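Local structure of cytochrome P450 (CYP102L1) (Mycobacterium phage Adler, 6N6Q) at residues A326-L331 with E428-L433; Q127-T132 with R422-H427; F289-L294 with A434-Q439. The protein is a phage-encoded cytochrome P450 that binds a haem and probably acts as a monooxygenase, although its substrate is not established. All coordinates share one frame; numbering follows the deposited sequence.

Contact 1. Residues A326-L331 with E428-L433; sequences AKLRYL and EMVIAL. With HEM (protoporphyrin IX containing Fe), chain E.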
# COMPACT_ATOMS: atom_id res chain seq x y z
N ALA A 326 -19.09 -4.66 -0.88
CA ALA A 326 -18.84 -5.50 0.28
C ALA A 326 -19.59 -6.83 0.22
O ALA A 326 -19.26 -7.74 0.99
CB ALA A 326 -19.21 -4.76 1.56
N LYS A 327 -20.58 -6.96 -0.66
CA LYS A 327 -21.32 -8.21 -0.78
C LYS A 327 -20.58 -9.27 -1.58
O LYS A 327 -21.01 -10.42 -1.61
CB LYS A 327 -22.70 -7.95 -1.41
CG LYS A 327 -23.63 -7.12 -0.53
CD LYS A 327 -25.06 -7.09 -1.07
CE LYS A 327 -25.16 -6.33 -2.38
NZ LYS A 327 -26.57 -6.07 -2.79
N LEU A 328 -19.47 -8.91 -2.23
CA LEU A 328 -18.65 -9.87 -2.96
C LEU A 328 -17.73 -10.56 -1.96
O LEU A 328 -16.59 -10.15 -1.75
CB LEU A 328 -17.86 -9.18 -4.07
CG LEU A 328 -18.68 -8.45 -5.13
CD1 LEU A 328 -17.78 -7.69 -6.09
CD2 LEU A 328 -19.57 -9.43 -5.88
N ARG A 329 -18.25 -11.62 -1.33
CA ARG A 329 -17.50 -12.30 -0.27
C ARG A 329 -16.25 -12.98 -0.81
O ARG A 329 -15.16 -12.82 -0.26
CB ARG A 329 -18.40 -13.31 0.43
CG ARG A 329 -17.62 -14.39 1.17
CD ARG A 329 -18.50 -15.54 1.61
NE ARG A 329 -17.72 -16.74 1.93
CZ ARG A 329 -17.21 -17.00 3.13
NH1 ARG A 329 -17.38 -16.15 4.13
NH2 ARG A 329 -16.51 -18.11 3.32
N TYR A 330 -16.40 -13.76 -1.89
CA TYR A 330 -15.27 -14.56 -2.36
C TYR A 330 -14.17 -13.68 -2.94
O TYR A 330 -12.98 -13.96 -2.74
CB TYR A 330 -15.73 -15.58 -3.40
CG TYR A 330 -14.63 -16.53 -3.81
CD1 TYR A 330 -14.27 -17.58 -2.98
CD2 TYR A 330 -13.96 -16.38 -5.01
CE1 TYR A 330 -13.26 -18.46 -3.34
CE2 TYR A 330 -12.96 -17.25 -5.38
CZ TYR A 330 -12.61 -18.29 -4.54
OH TYR A 330 -11.61 -19.16 -4.90
N LEU A 331 -14.53 -12.61 -3.65
CA LEU A 331 -13.51 -11.70 -4.16
C LEU A 331 -12.75 -11.02 -3.03
O LEU A 331 -11.56 -10.74 -3.17
CB LEU A 331 -14.15 -10.66 -5.09
CG LEU A 331 -13.18 -9.85 -5.95
CD1 LEU A 331 -12.24 -10.78 -6.70
CD2 LEU A 331 -13.94 -8.96 -6.92
N GLU A 428 -11.40 0.03 -3.29
CA GLU A 428 -10.91 0.18 -4.66
C GLU A 428 -10.36 -1.12 -5.21
O GLU A 428 -10.41 -1.34 -6.43
CB GLU A 428 -9.84 1.28 -4.72
CG GLU A 428 -8.59 0.97 -3.91
CD GLU A 428 -7.42 1.85 -4.29
OE1 GLU A 428 -7.21 2.08 -5.51
OE2 GLU A 428 -6.70 2.32 -3.38
N MET A 429 -9.82 -1.99 -4.36
CA MET A 429 -9.25 -3.24 -4.85
C MET A 429 -10.34 -4.19 -5.34
O MET A 429 -10.11 -4.94 -6.29
CB MET A 429 -8.42 -3.91 -3.75
CG MET A 429 -7.09 -3.22 -3.47
SD MET A 429 -6.04 -4.13 -2.32
CE MET A 429 -7.04 -4.11 -0.83
N VAL A 430 -11.52 -4.17 -4.71
CA VAL A 430 -12.60 -5.05 -5.13
C VAL A 430 -13.23 -4.56 -6.43
O VAL A 430 -13.46 -5.34 -7.36
CB VAL A 430 -13.64 -5.20 -4.01
CG1 VAL A 430 -14.82 -6.04 -4.49
CG2 VAL A 430 -13.02 -5.83 -2.78
N ILE A 431 -13.52 -3.26 -6.51
CA ILE A 431 -14.12 -2.71 -7.73
C ILE A 431 -13.21 -2.93 -8.92
O ILE A 431 -13.66 -3.24 -10.03
CB ILE A 431 -14.45 -1.22 -7.55
CG1 ILE A 431 -15.31 -1.00 -6.30
CG2 ILE A 431 -15.17 -0.68 -8.78
CD1 ILE A 431 -15.82 0.42 -6.16
N ALA A 432 -11.90 -2.76 -8.72
CA ALA A 432 -10.95 -2.95 -9.81
C ALA A 432 -10.93 -4.40 -10.28
O ALA A 432 -10.96 -4.67 -11.49
CB ALA A 432 -9.55 -2.51 -9.38
N LEU A 433 -10.88 -5.34 -9.34
CA LEU A 433 -10.84 -6.75 -9.71
C LEU A 433 -12.18 -7.22 -10.27
O LEU A 433 -12.22 -8.01 -11.22
CB LEU A 433 -10.44 -7.60 -8.51
CG LEU A 433 -8.95 -7.61 -8.17
CD1 LEU A 433 -8.73 -8.25 -6.82
CD2 LEU A 433 -8.17 -8.34 -9.24
CHA HEM E . -0.18 3.16 7.10
CHB HEM E . -0.43 -0.87 4.39
CHC HEM E . -3.32 1.45 1.23
CHD HEM E . -2.44 5.62 3.56
C1A HEM E . -0.01 1.85 6.67
C2A HEM E . 0.71 0.80 7.36
C3A HEM E . 0.64 -0.31 6.61
C4A HEM E . -0.13 0.00 5.42
CMA HEM E . 1.27 -1.67 6.96
CAA HEM E . 1.44 0.91 8.71
CBA HEM E . 2.85 1.42 8.46
CGA HEM E . 3.67 1.38 9.72
O1A HEM E . 3.18 0.84 10.75
O2A HEM E . 4.82 1.88 9.71
C1B HEM E . -1.28 -0.61 3.33
C2B HEM E . -1.77 -1.59 2.37
C3B HEM E . -2.57 -0.95 1.50
C4B HEM E . -2.61 0.45 1.87
CMB HEM E . -1.39 -3.08 2.43
CAB HEM E . -3.36 -1.50 0.28
CBB HEM E . -3.34 -2.78 -0.14
C1C HEM E . -3.37 2.78 1.59
C2C HEM E . -4.17 3.81 0.97
C3C HEM E . -3.94 4.97 1.59
C4C HEM E . -2.97 4.72 2.65
CMC HEM E . -5.14 3.63 -0.23
CAC HEM E . -4.63 6.30 1.20
CBC HEM E . -4.42 7.45 1.85
C1D HEM E . -1.76 5.33 4.73
C2D HEM E . -1.33 6.28 5.73
C3D HEM E . -0.71 5.60 6.71
C4D HEM E . -0.73 4.19 6.36
CMD HEM E . -1.54 7.81 5.69
CAD HEM E . -0.09 6.21 7.99
CBD HEM E . -1.16 6.38 9.06
CGD HEM E . -0.54 6.88 10.34
O1D HEM E . -1.23 7.61 11.10
O2D HEM E . 0.65 6.57 10.60
NA HEM E . -0.50 1.33 5.49
NB HEM E . -1.81 0.62 2.99
NC HEM E . -2.65 3.37 2.61
ND HEM E . -1.38 4.06 5.15
FE HEM E . -1.47 2.37 3.98
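Leu-328 and Leu-331 both meet the CG1 methyl of Val-430, side by side. Leu-328 CD1 lies 3.7 Å from Val-430 CG1, and the two side chains cross obliquely. Leu-331 is turned differently: it runs alongside Val-430 in the opposite direction. Its CD2 comes to 3.9 Å from Val-430 CG1. Leu-331 CD2 also rests on the backbone, 3.7 Å from Val-430 O. With chi1 at -166°, Leu-331 points its CG away from its own N and carries both methyls toward helix 422-439. The two methyls come together onto the start of the Leu-433 side chain, with Leu-331 CD1 and CD2 each 4.1 Å from Leu-433 CB. No hydrogen bond crosses the contact.

Helix 329-341 and helix 422-439 correspond to the K and L helices of the P450 fold. The contact joins the first turn of K to the middle of L. Leu-328 is the N-cap residue of K and the centre of an inverse gamma turn. The backbone N atoms of Tyr-330 and Leu-331 are hydrogen-bonded to the Glu-307 carboxylate, which ties this helix start to helix 298-311.

Met-429 and Glu-428 face the haem pocket instead. Met-429 SD lies 3.7 Å from CBB of a haem vinyl group. Glu-428 OE2 lies 3.8 Å from the haem methyl CMC. This oxygen is also hydrogen-bonded to Ser-283 OG of helix 265-296, which helps fix the carboxylate beside the porphyrin edge.

Contact 2. Residues Q127-T132 with R422-H427; sequences QRIAAT and RQFAQH. With HEM (protoporphyrin IX containing Fe), chain E.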
# COMPACT_ATOMS: atom_id res chain seq x y z
N GLN A 127 -18.57 6.85 -6.65
CA GLN A 127 -18.84 7.20 -8.04
C GLN A 127 -17.56 7.53 -8.79
O GLN A 127 -17.33 7.05 -9.90
CB GLN A 127 -19.83 8.37 -8.10
CG GLN A 127 -21.23 7.98 -8.54
CD GLN A 127 -21.82 6.84 -7.73
OE1 GLN A 127 -21.97 6.94 -6.51
NE2 GLN A 127 -22.15 5.74 -8.40
N ARG A 128 -16.70 8.35 -8.18
CA ARG A 128 -15.46 8.76 -8.84
C ARG A 128 -14.49 7.59 -8.98
O ARG A 128 -13.79 7.47 -9.99
CB ARG A 128 -14.81 9.90 -8.06
CG ARG A 128 -14.22 11.00 -8.93
CD ARG A 128 -14.57 12.36 -8.33
NE ARG A 128 -14.60 12.30 -6.87
CZ ARG A 128 -15.32 13.11 -6.11
NH1 ARG A 128 -16.07 14.06 -6.66
NH2 ARG A 128 -15.29 12.98 -4.79
N ILE A 129 -14.44 6.71 -7.96
CA ILE A 129 -13.61 5.52 -8.05
C ILE A 129 -14.07 4.64 -9.21
O ILE A 129 -13.27 4.24 -10.06
CB ILE A 129 -13.63 4.75 -6.72
CG1 ILE A 129 -13.03 5.59 -5.59
CG2 ILE A 129 -12.89 3.42 -6.86
CD1 ILE A 129 -13.08 4.91 -4.24
N ALA A 130 -15.37 4.34 -9.25
CA ALA A 130 -15.90 3.46 -10.29
C ALA A 130 -15.73 4.07 -11.68
O ALA A 130 -15.47 3.36 -12.65
CB ALA A 130 -17.37 3.14 -10.01
N ALA A 131 -15.89 5.39 -11.78
CA ALA A 131 -15.68 6.05 -13.07
C ALA A 131 -14.24 5.93 -13.53
O ALA A 131 -13.98 5.82 -14.74
CB ALA A 131 -16.09 7.52 -12.98
N THR A 132 -13.29 5.95 -12.60
CA THR A 132 -11.88 5.84 -12.97
C THR A 132 -11.54 4.42 -13.42
O THR A 132 -10.74 4.23 -14.34
CB THR A 132 -11.00 6.26 -11.79
OG1 THR A 132 -11.38 7.58 -11.37
CG2 THR A 132 -9.53 6.28 -12.20
N ARG A 422 -7.32 1.81 5.00
CA ARG A 422 -7.66 0.40 4.83
C ARG A 422 -9.01 0.24 4.13
O ARG A 422 -9.14 -0.52 3.17
CB ARG A 422 -7.67 -0.30 6.18
CG ARG A 422 -8.13 -1.75 6.12
CD ARG A 422 -8.07 -2.41 7.49
NE ARG A 422 -8.43 -3.83 7.42
CZ ARG A 422 -8.28 -4.68 8.44
NH1 ARG A 422 -7.79 -4.26 9.59
NH2 ARG A 422 -8.63 -5.95 8.29
N GLN A 423 -10.03 0.96 4.62
CA GLN A 423 -11.34 0.88 3.99
C GLN A 423 -11.33 1.45 2.58
O GLN A 423 -12.09 1.00 1.72
CB GLN A 423 -12.38 1.60 4.85
CG GLN A 423 -12.51 1.04 6.27
CD GLN A 423 -11.53 1.66 7.24
OE1 GLN A 423 -11.40 2.88 7.32
NE2 GLN A 423 -10.82 0.82 7.99
N PHE A 424 -10.46 2.44 2.33
CA PHE A 424 -10.32 2.96 0.97
C PHE A 424 -9.67 1.93 0.06
O PHE A 424 -10.12 1.71 -1.07
CB PHE A 424 -9.50 4.25 1.00
CG PHE A 424 -9.46 4.98 -0.32
CD1 PHE A 424 -8.56 4.63 -1.31
CD2 PHE A 424 -10.33 6.03 -0.57
CE1 PHE A 424 -8.52 5.30 -2.52
CE2 PHE A 424 -10.30 6.71 -1.77
CZ PHE A 424 -9.40 6.34 -2.75
N ALA A 425 -8.60 1.28 0.54
CA ALA A 425 -7.90 0.30 -0.28
C ALA A 425 -8.78 -0.90 -0.58
O ALA A 425 -8.85 -1.37 -1.72
CB ALA A 425 -6.60 -0.13 0.41
N GLN A 426 -9.46 -1.43 0.45
CA GLN A 426 -10.30 -2.60 0.24
C GLN A 426 -11.46 -2.29 -0.70
O GLN A 426 -11.90 -3.18 -1.44
CB GLN A 426 -10.81 -3.12 1.58
CG GLN A 426 -9.73 -3.78 2.42
CD GLN A 426 -10.15 -3.98 3.86
OE1 GLN A 426 -11.12 -3.39 4.32
NE2 GLN A 426 -9.40 -4.81 4.58
N HIS A 427 -11.95 -1.05 -0.71
CA HIS A 427 -13.03 -0.70 -1.62
C HIS A 427 -12.54 -0.64 -3.06
O HIS A 427 -13.16 -1.21 -3.97
CB HIS A 427 -13.66 0.63 -1.21
CG HIS A 427 -14.97 0.91 -1.88
ND1 HIS A 427 -16.11 0.17 -1.63
CD2 HIS A 427 -15.33 1.83 -2.80
CE1 HIS A 427 -17.11 0.63 -2.36
NE2 HIS A 427 -16.66 1.64 -3.08
CHA HEM E . -0.18 3.16 7.10
CHB HEM E . -0.43 -0.87 4.39
CHC HEM E . -3.32 1.45 1.23
CHD HEM E . -2.44 5.62 3.56
C1A HEM E . -0.01 1.85 6.67
C2A HEM E . 0.71 0.80 7.36
C3A HEM E . 0.64 -0.31 6.61
C4A HEM E . -0.13 0.00 5.42
CMA HEM E . 1.27 -1.67 6.96
CAA HEM E . 1.44 0.91 8.71
CBA HEM E . 2.85 1.42 8.46
CGA HEM E . 3.67 1.38 9.72
O1A HEM E . 3.18 0.84 10.75
O2A HEM E . 4.82 1.88 9.71
C1B HEM E . -1.28 -0.61 3.33
C2B HEM E . -1.77 -1.59 2.37
C3B HEM E . -2.57 -0.95 1.50
C4B HEM E . -2.61 0.45 1.87
CMB HEM E . -1.39 -3.08 2.43
CAB HEM E . -3.36 -1.50 0.28
CBB HEM E . -3.34 -2.78 -0.14
C1C HEM E . -3.37 2.78 1.59
C2C HEM E . -4.17 3.81 0.97
C3C HEM E . -3.94 4.97 1.59
C4C HEM E . -2.97 4.72 2.65
CMC HEM E . -5.14 3.63 -0.23
CAC HEM E . -4.63 6.30 1.20
CBC HEM E . -4.42 7.45 1.85
C1D HEM E . -1.76 5.33 4.73
C2D HEM E . -1.33 6.28 5.73
C3D HEM E . -0.71 5.60 6.71
C4D HEM E . -0.73 4.19 6.36
CMD HEM E . -1.54 7.81 5.69
CAD HEM E . -0.09 6.21 7.99
CBD HEM E . -1.16 6.38 9.06
CGD HEM E . -0.54 6.88 10.34
O1D HEM E . -1.23 7.61 11.10
O2D HEM E . 0.65 6.57 10.60
NA HEM E . -0.50 1.33 5.49
NB HEM E . -1.81 0.62 2.99
NC HEM E . -2.65 3.37 2.61
ND HEM E . -1.38 4.06 5.15
FE HEM E . -1.47 2.37 3.98
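Ile-129 meets Phe-424 and His-427 where helix 119-145 packs against helix 422-439. These correspond to the D and L helices of the P450 four-helix bundle. Along 127-132, Arg-128 makes a long, weak ion pair with Asp-170, and its carbonyl O accepts two bonds from Thr-132.

Ile-129 carries the whole contact from its side. Its CG1 branch lies beside the backbone N (chi1 -63°), and the chain then extends to put CD1 between the two rings. CD1 is 4.1 Å from Phe-424 CE2 and approaches that ring at a slant. It meets the imidazole differently, at the ring edge and near its plane, 4.1 Å from His-427 CD2. His-427 NE2 is hydrogen-bonded to His-126 ND1, just before 127-132 on helix 119-145, so a polar bond joins the two helices beside the apolar contact. Across the ring from CE2, Phe-424 CD1 is 3.7 Å from the haem methyl CMC. Ala-425 packs closer still, its CB 3.5 Å from CAB of a haem vinyl group. Phe-424 thus bridges helix 119-145 and the haem.

Thr-132 ends the segment and packs on helix 152-169. Its OG1 donates to Arg-128 O at 2.8 Å. Thr-132 N bonds to the same oxygen from the opposite face of the carbonyl plane, while OG1 sits 25° out of that plane.

Contact 3. Residues F289-L294 with A434-Q439; sequences FALHFL and AAILHQ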
# COMPACT_ATOMS: atom_id res chain seq x y z
N PHE A 289 -0.83 -8.72 -7.76
CA PHE A 289 -0.71 -10.07 -7.20
C PHE A 289 -2.01 -10.85 -7.38
O PHE A 289 -1.99 -12.02 -7.77
CB PHE A 289 -0.33 -10.00 -5.72
CG PHE A 289 1.15 -9.91 -5.48
CD1 PHE A 289 1.99 -10.95 -5.82
CD2 PHE A 289 1.69 -8.78 -4.88
CE1 PHE A 289 3.35 -10.87 -5.58
CE2 PHE A 289 3.05 -8.69 -4.64
CZ PHE A 289 3.88 -9.74 -4.99
N ALA A 290 -3.15 -10.21 -7.10
CA ALA A 290 -4.43 -10.90 -7.24
C ALA A 290 -4.72 -11.24 -8.70
O ALA A 290 -5.34 -12.27 -8.97
CB ALA A 290 -5.55 -10.04 -6.66
N LEU A 291 -4.30 -10.39 -9.63
CA LEU A 291 -4.47 -10.71 -11.05
C LEU A 291 -3.62 -11.92 -11.44
O LEU A 291 -4.05 -12.75 -12.24
CB LEU A 291 -4.12 -9.50 -11.91
CG LEU A 291 -5.18 -8.40 -11.94
CD1 LEU A 291 -4.73 -7.24 -12.81
CD2 LEU A 291 -6.50 -8.96 -12.43
N HIS A 292 -2.41 -12.02 -10.88
CA HIS A 292 -1.56 -13.17 -11.18
C HIS A 292 -2.19 -14.46 -10.67
O HIS A 292 -2.27 -15.46 -11.40
CB HIS A 292 -0.17 -12.98 -10.56
CG HIS A 292 0.62 -14.25 -10.49
ND1 HIS A 292 1.24 -14.81 -11.58
CD2 HIS A 292 0.87 -15.08 -9.45
CE1 HIS A 292 1.85 -15.92 -11.22
NE2 HIS A 292 1.65 -16.11 -9.93
N PHE A 293 -2.64 -14.47 -9.42
CA PHE A 293 -3.20 -15.69 -8.84
C PHE A 293 -4.55 -16.04 -9.46
O PHE A 293 -4.92 -17.21 -9.50
CB PHE A 293 -3.31 -15.54 -7.33
CG PHE A 293 -2.00 -15.66 -6.61
CD1 PHE A 293 -1.13 -16.71 -6.89
CD2 PHE A 293 -1.61 -14.71 -5.67
CE1 PHE A 293 0.08 -16.82 -6.23
CE2 PHE A 293 -0.40 -14.82 -5.01
CZ PHE A 293 0.45 -15.87 -5.30
N LEU A 294 -5.29 -15.04 -9.96
CA LEU A 294 -6.51 -15.34 -10.69
C LEU A 294 -6.21 -15.88 -12.08
O LEU A 294 -6.96 -16.72 -12.59
CB LEU A 294 -7.39 -14.09 -10.79
CG LEU A 294 -8.11 -13.63 -9.53
CD1 LEU A 294 -8.75 -12.26 -9.74
CD2 LEU A 294 -9.16 -14.64 -9.09
N ALA A 434 -13.29 -6.74 -9.69
CA ALA A 434 -14.60 -7.15 -10.17
C ALA A 434 -14.82 -6.71 -11.62
O ALA A 434 -15.35 -7.47 -12.43
CB ALA A 434 -15.70 -6.58 -9.28
N ALA A 435 -14.39 -5.49 -11.96
CA ALA A 435 -14.55 -5.01 -13.32
C ALA A 435 -13.69 -5.81 -14.30
O ALA A 435 -14.13 -6.13 -15.41
CB ALA A 435 -14.21 -3.52 -13.40
N ILE A 436 -12.46 -6.14 -13.91
CA ILE A 436 -11.57 -6.87 -14.80
C ILE A 436 -12.10 -8.28 -15.06
O ILE A 436 -12.16 -8.73 -16.20
CB ILE A 436 -10.14 -6.89 -14.22
CG1 ILE A 436 -9.54 -5.49 -14.25
CG2 ILE A 436 -9.26 -7.87 -14.99
CD1 ILE A 436 -8.22 -5.37 -13.52
N LEU A 437 -12.50 -8.98 -13.99
CA LEU A 437 -13.03 -10.33 -14.15
C LEU A 437 -14.35 -10.34 -14.92
O LEU A 437 -14.65 -11.31 -15.62
CB LEU A 437 -13.22 -10.99 -12.79
CG LEU A 437 -11.96 -11.38 -12.03
CD1 LEU A 437 -12.34 -11.99 -10.69
CD2 LEU A 437 -11.13 -12.35 -12.85
N HIS A 438 -15.14 -9.28 -14.79
CA HIS A 438 -16.42 -9.20 -15.49
C HIS A 438 -16.25 -8.93 -16.98
O HIS A 438 -17.02 -9.44 -17.79
CB HIS A 438 -17.29 -8.12 -14.84
CG HIS A 438 -18.66 -8.02 -15.42
ND1 HIS A 438 -18.93 -7.32 -16.58
CD2 HIS A 438 -19.85 -8.51 -14.99
CE1 HIS A 438 -20.22 -7.40 -16.85
NE2 HIS A 438 -20.80 -8.11 -15.90
N GLN A 439 -15.24 -8.13 -17.35
CA GLN A 439 -15.05 -7.69 -18.72
C GLN A 439 -14.04 -8.51 -19.50
O GLN A 439 -14.20 -8.68 -20.72
CB GLN A 439 -14.62 -6.22 -18.75
CG GLN A 439 -15.61 -5.27 -18.12
CD GLN A 439 -16.93 -5.25 -18.87
OE1 GLN A 439 -17.98 -5.56 -18.31
NE2 GLN A 439 -16.88 -4.88 -20.14
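The rings flank the contact of Leu-291 and Leu-294 with Ile-436 and Leu-437 without entering it. His-292 CD2 lies 3.6 Å above one face of the Phe-293 ring, displaced toward the rim. Phe-293 also stacks with Phe-391, and Phe-289 with Trp-342. On the other helix, the Gln-439 amide meets the edge of His-438. His-438 ND1 donates to Gln-439 OE1 at 2.6 Å, with OE1 only 9° out of the ring plane. NE2 is hydrogen-bonded to Trp-312 O. Two oxygen partners would suit a doubly protonated imidazole, though Asp-309 and Arg-315 both touch the side chain.

Between the helices the contact is aliphatic. Leu-291 and Ile-436 cross at about a right angle. Leu-291 CD2 is 3.9 Å from Ile-436 CG2, and its CD1 is 4.0 Å from Ile-436 CD1. Leu-294 and Leu-437 cross in the same way, but a single methyl does the work. Leu-294 CD1 faces the Leu-437 fork, 3.7 Å from CD1 and 3.9 Å from CD2. Leu-442 of strand 440-444 touches all four side chains. The pairing joins helices 265-296 and 422-439, the I-helix and L-helix of the P450 core bundle.

All three contacts use helix 422-439. Contact 2 takes its first turns, contact 1 its middle and contact 3 its end. Contacts 1 and 2 both touch the haem. Contact 3 lies farther out, the Leu-291 side chain being about 13 Å from the cofactor. The centre of contact 1 is about 10 Å from the centres of the other two. It packs on contact 3 through Leu-433 CD2, 3.6 Å from Leu-291 CD2, and more loosely on contact 2 through Ile-431 CD1, 4.3 Å from Ile-129 CG2. Contacts 2 and 3 do not touch; their nearest atoms are about 7 Å apart. Helix 422-439 thus packs on helices 119-145, 265-296 and 329-341, its first half nearest the haem.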